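Universal stress protein A-like protein (Arabidopsis thaliana, PDB 2GM3) binds adenosine monophosphate in a universal stress protein fold, though its cellular role is not established. Local coordinates at residues I25-T34 / M159-P169. Residues are numbered along the deposited sequence; the frame is centred on the assembly and turned at random.
Sequences ISCKRAFEWT and MTIKRNADETP. With AMP (adenosine monophosphate), chain G.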
loop_
_atom_site.group_PDB
_atom_site.type_symbol
_atom_site.label_atom_id
_atom_site.label_comp_id
_atom_site.label_asym_id
_atom_site.label_seq_id
_atom_site.Cartn_x
_atom_site.Cartn_y
_atom_site.Cartn_z
ATOM N N ILE A 25 8.416 15.413 -3.707
ATOM C CA ILE A 25 8.997 14.316 -4.461
ATOM C C ILE A 25 8.320 12.985 -4.124
ATOM O O ILE A 25 8.034 12.187 -5.010
ATOM C CB ILE A 25 10.501 14.196 -4.244
ATOM C CG1 ILE A 25 11.213 15.522 -4.520
ATOM C CG2 ILE A 25 11.064 13.164 -5.180
ATOM C CD1 ILE A 25 12.573 15.583 -3.885
ATOM N N SER A 26 7.994 12.783 -2.854
ATOM C CA SER A 26 7.506 11.492 -2.448
ATOM C C SER A 26 6.074 11.215 -2.935
ATOM O O SER A 26 5.755 10.115 -3.416
ATOM C CB SER A 26 7.676 11.289 -0.936
ATOM O OG SER A 26 6.801 12.116 -0.214
ATOM N N CYS A 27 5.205 12.203 -2.830
ATOM C CA CYS A 27 3.824 11.965 -3.211
ATOM C C CYS A 27 3.727 11.969 -4.720
ATOM O O CYS A 27 2.864 11.325 -5.272
ATOM C CB CYS A 27 2.866 12.968 -2.575
ATOM S SG CYS A 27 2.763 14.572 -3.444
ATOM N N LYS A 28 4.635 12.647 -5.387
ATOM C CA LYS A 28 4.667 12.663 -6.817
ATOM C C LYS A 28 5.077 11.283 -7.314
ATOM O O LYS A 28 4.435 10.702 -8.218
ATOM C CB LYS A 28 5.669 13.712 -7.308
ATOM C CG LYS A 28 5.456 14.126 -8.762
ATOM C CD LYS A 28 6.498 15.164 -9.249
ATOM C CE LYS A 28 6.622 15.104 -10.761
ATOM N NZ LYS A 28 7.412 16.259 -11.321
ATOM N N ARG A 29 6.159 10.768 -6.738
ATOM C CA ARG A 29 6.612 9.435 -7.037
ATOM C C ARG A 29 5.501 8.432 -6.745
ATOM O O ARG A 29 5.203 7.558 -7.572
ATOM C CB ARG A 29 7.884 9.096 -6.242
ATOM C CG ARG A 29 8.273 7.641 -6.354
ATOM C CD ARG A 29 8.544 7.283 -7.834
ATOM N NE ARG A 29 9.387 8.297 -8.434
ATOM C CZ ARG A 29 9.229 8.782 -9.652
ATOM N NH1 ARG A 29 8.255 8.324 -10.441
ATOM N NH2 ARG A 29 10.047 9.730 -10.074
ATOM N N ALA A 30 4.871 8.601 -5.582
ATOM C CA ALA A 30 3.772 7.739 -5.175
ATOM C C ALA A 30 2.624 7.715 -6.195
ATOM O O ALA A 30 2.118 6.652 -6.546
ATOM C CB ALA A 30 3.261 8.181 -3.842
ATOM N N PHE A 31 2.218 8.900 -6.636
ATOM C CA PHE A 31 1.163 9.045 -7.630
ATOM C C PHE A 31 1.588 8.442 -8.962
ATOM O O PHE A 31 0.874 7.635 -9.520
ATOM C CB PHE A 31 0.871 10.517 -7.844
ATOM C CG PHE A 31 -0.146 10.797 -8.907
ATOM C CD1 PHE A 31 -1.512 10.818 -8.589
ATOM C CD2 PHE A 31 0.263 11.153 -10.203
ATOM C CE1 PHE A 31 -2.447 11.110 -9.564
ATOM C CE2 PHE A 31 -0.675 11.472 -11.176
ATOM C CZ PHE A 31 -2.031 11.460 -10.855
ATOM N N GLU A 32 2.742 8.823 -9.468
ATOM C CA GLU A 32 3.174 8.314 -10.770
ATOM C C GLU A 32 3.361 6.796 -10.788
ATOM O O GLU A 32 3.034 6.141 -11.757
ATOM C CB GLU A 32 4.459 8.992 -11.247
ATOM C CG GLU A 32 4.234 10.497 -11.372
ATOM C CD GLU A 32 5.319 11.239 -12.115
ATOM O OE1 GLU A 32 6.500 10.813 -12.093
ATOM O OE2 GLU A 32 4.956 12.279 -12.715
ATOM N N TRP A 33 3.884 6.253 -9.704
ATOM C CA TRP A 33 4.078 4.846 -9.586
ATOM C C TRP A 33 2.733 4.132 -9.628
ATOM O O TRP A 33 2.603 3.116 -10.321
ATOM C CB TRP A 33 4.779 4.535 -8.274
ATOM C CG TRP A 33 5.158 3.121 -8.111
ATOM C CD1 TRP A 33 6.359 2.554 -8.442
ATOM C CD2 TRP A 33 4.359 2.077 -7.564
ATOM N NE1 TRP A 33 6.351 1.240 -8.136
ATOM C CE2 TRP A 33 5.139 0.907 -7.591
ATOM C CE3 TRP A 33 3.052 2.009 -7.065
ATOM C CZ2 TRP A 33 4.660 -0.327 -7.148
ATOM C CZ3 TRP A 33 2.578 0.781 -6.610
ATOM C CH2 TRP A 33 3.392 -0.366 -6.644
ATOM N N THR A 34 1.761 4.643 -8.873
ATOM C CA THR A 34 0.434 4.075 -8.871
ATOM C C THR A 34 -0.178 4.051 -10.254
ATOM O O THR A 34 -0.760 3.050 -10.608
ATOM C CB THR A 34 -0.525 4.788 -7.877
ATOM O OG1 THR A 34 0.059 4.777 -6.572
ATOM C CG2 THR A 34 -1.853 4.057 -7.802
HETATM N N MSE A 159 -0.792 1.740 0.797
HETATM C CA MSE A 159 0.305 1.486 -0.070
HETATM C C MSE A 159 1.280 2.596 0.248
HETATM O O MSE A 159 0.940 3.773 0.081
HETATM C CB MSE A 159 -0.168 1.651 -1.514
HETATM C CG MSE A 159 0.957 1.553 -2.523
HETATM SE SE MSE A 159 1.586 -0.284 -2.631
HETATM C CE MSE A 159 0.338 -0.859 -3.826
ATOM N N THR A 160 2.474 2.241 0.718
ATOM C CA THR A 160 3.515 3.225 0.971
ATOM C C THR A 160 4.583 3.059 -0.096
ATOM O O THR A 160 5.141 1.967 -0.257
ATOM C CB THR A 160 4.199 3.088 2.367
ATOM O OG1 THR A 160 4.657 1.759 2.528
ATOM C CG2 THR A 160 3.243 3.311 3.451
ATOM N N ILE A 161 4.848 4.153 -0.822
ATOM C CA ILE A 161 5.829 4.184 -1.891
ATOM C C ILE A 161 6.905 5.165 -1.531
ATOM O O ILE A 161 6.604 6.307 -1.235
ATOM C CB ILE A 161 5.161 4.603 -3.243
ATOM C CG1 ILE A 161 4.024 3.625 -3.585
ATOM C CG2 ILE A 161 6.203 4.675 -4.397
ATOM C CD1 ILE A 161 2.852 4.232 -4.176
ATOM N N LYS A 162 8.151 4.697 -1.541
ATOM C CA LYS A 162 9.329 5.486 -1.245
ATOM C C LYS A 162 9.901 5.989 -2.536
ATOM O O LYS A 162 9.582 5.468 -3.587
ATOM C CB LYS A 162 10.402 4.668 -0.543
ATOM C CG LYS A 162 10.058 4.339 0.902
ATOM C CD LYS A 162 10.952 3.191 1.412
ATOM C CE LYS A 162 10.427 2.589 2.718
ATOM N NZ LYS A 162 10.631 1.062 2.733
ATOM N N ARG A 163 10.753 7.005 -2.463
ATOM C CA ARG A 163 11.299 7.662 -3.633
ATOM C C ARG A 163 12.395 6.817 -4.224
ATOM O O ARG A 163 12.973 5.983 -3.537
ATOM C CB ARG A 163 11.851 9.039 -3.246
ATOM C CG ARG A 163 10.728 10.018 -2.813
ATOM C CD ARG A 163 11.244 11.217 -2.073
ATOM N NE ARG A 163 12.002 10.797 -0.920
ATOM C CZ ARG A 163 12.388 11.620 0.030
ATOM N NH1 ARG A 163 12.071 12.916 -0.056
ATOM N NH2 ARG A 163 13.099 11.153 1.047
ATOM N N ASN A 164 12.684 7.022 -5.505
ATOM C CA ASN A 164 13.847 6.406 -6.125
ATOM C C ASN A 164 15.096 6.969 -5.481
ATOM O O ASN A 164 15.113 8.102 -5.024
ATOM C CB ASN A 164 13.869 6.673 -7.645
ATOM C CG ASN A 164 12.625 6.115 -8.368
ATOM O OD1 ASN A 164 11.998 5.150 -7.905
ATOM N ND2 ASN A 164 12.268 6.721 -9.499
ATOM N N ALA A 165 16.155 6.173 -5.452
ATOM C CA ALA A 165 17.434 6.620 -4.931
ATOM C C ALA A 165 17.883 7.920 -5.599
ATOM O O ALA A 165 18.454 8.808 -4.946
ATOM C CB ALA A 165 18.502 5.534 -5.133
ATOM N N ASP A 166 17.636 8.033 -6.902
ATOM C CA ASP A 166 18.219 9.137 -7.671
ATOM C C ASP A 166 17.421 10.435 -7.557
ATOM O O ASP A 166 17.808 11.455 -8.127
ATOM C CB ASP A 166 18.467 8.755 -9.146
ATOM C CG ASP A 166 17.167 8.536 -9.930
ATOM O OD1 ASP A 166 17.243 8.177 -11.133
ATOM O OD2 ASP A 166 16.078 8.735 -9.347
ATOM N N GLU A 167 16.314 10.403 -6.828
ATOM C CA GLU A 167 15.540 11.616 -6.583
ATOM C C GLU A 167 15.411 11.908 -5.091
ATOM O O GLU A 167 14.725 12.833 -4.698
ATOM C CB GLU A 167 14.156 11.517 -7.219
ATOM C CG GLU A 167 13.307 10.484 -6.552
ATOM C CD GLU A 167 11.974 10.277 -7.203
ATOM O OE1 GLU A 167 11.407 9.189 -6.952
ATOM O OE2 GLU A 167 11.509 11.181 -7.955
ATOM N N THR A 168 16.065 11.097 -4.272
ATOM C CA THR A 168 16.088 11.296 -2.838
ATOM C C THR A 168 17.143 12.355 -2.506
ATOM O O THR A 168 18.300 12.190 -2.870
ATOM C CB THR A 168 16.377 9.965 -2.132
ATOM O OG1 THR A 168 15.355 9.037 -2.493
ATOM C CG2 THR A 168 16.382 10.136 -0.603
ATOM N N PRO A 169 16.732 13.456 -1.835
ATOM C CA PRO A 169 17.677 14.526 -1.528
ATOM C C PRO A 169 18.655 14.040 -0.472
ATOM O O PRO A 169 18.334 13.133 0.301
ATOM C CB PRO A 169 16.794 15.654 -0.968
ATOM C CG PRO A 169 15.377 15.255 -1.248
ATOM C CD PRO A 169 15.381 13.758 -1.311
HETATM P P AMP G . 6.260 10.835 5.445
HETATM O O1P AMP G . 5.914 12.002 6.181
HETATM O O2P AMP G . 7.540 10.928 4.702
HETATM O O3P AMP G . 6.135 9.553 6.117
HETATM O "O5'" AMP G . 5.203 10.662 4.266
HETATM C "C5'" AMP G . 5.123 11.630 3.243
HETATM C "C4'" AMP G . 3.781 11.424 2.593
HETATM O "O4'" AMP G . 2.678 11.774 3.496
HETATM C "C3'" AMP G . 3.584 12.288 1.379
HETATM O "O3'" AMP G . 4.212 11.617 0.249
HETATM C "C2'" AMP G . 2.068 12.273 1.256
HETATM O "O2'" AMP G . 1.677 11.082 0.572
HETATM C "C1'" AMP G . 1.596 12.239 2.705
HETATM N N9 AMP G . 1.436 13.628 3.179
HETATM C C8 AMP G . 2.317 14.376 3.883
HETATM N N7 AMP G . 1.783 15.590 4.109
HETATM C C5 AMP G . 0.550 15.599 3.586
HETATM C C6 AMP G . -0.489 16.531 3.512
HETATM N N6 AMP G . -0.401 17.745 4.025
HETATM N N1 AMP G . -1.606 16.186 2.884
HETATM C C2 AMP G . -1.777 15.003 2.329
HETATM N N3 AMP G . -0.827 14.080 2.377
HETATM C C4 AMP G . 0.337 14.351 2.998
HETATM O O HOH W 1 8.931 12.338 -7.494
#
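Arg-29 grips Glu-167 side-on, giving each carboxylate oxygen its own N-H. Arg-29 NE meets the syn lone pair of Glu-167 OE1 at 2.7 Å in a nearly straight bond, in the guanidinium plane. Arg-29 NH2 reaches Glu-167 OE2 at 3.0 Å, less straight and tilted from both planes. The Arg-29 chain bends at chi2 (60°) and chi3 (47°), which turns this edge to the carboxylate. The amide of Asn-164 lies nearly parallel over one guanidinium face. Backbone N of Asn-164 bonds the anti lone pair of Glu-167 OE1, while a water joins OE2 to Ile-25 O. Without the guanidinium, as with an alanine at Arg-29, the Glu-167 carboxylate would probably lose its charged mate and be freer to turn. Ile-161 CD1 packs 3.7 Å from Trp-33 CE3 and 4.0 Å from Ala-30 CB. The selenomethionine Met-159 lies obliquely to the Trp-33 ring in a Met-aromatic contact. Ser-26 CB touches Arg-163 CD, and Ser-26 OG, at the AMP-binding start of the helix, accepts a hydrogen bond from AMP O3' and also bonds Asp-175. Helix 25-39 thus packs on strand 158-162, an outer strand of the parallel α/β universal stress protein fold, beside strand 127-132; the second subunit continues the sheet antiparallel.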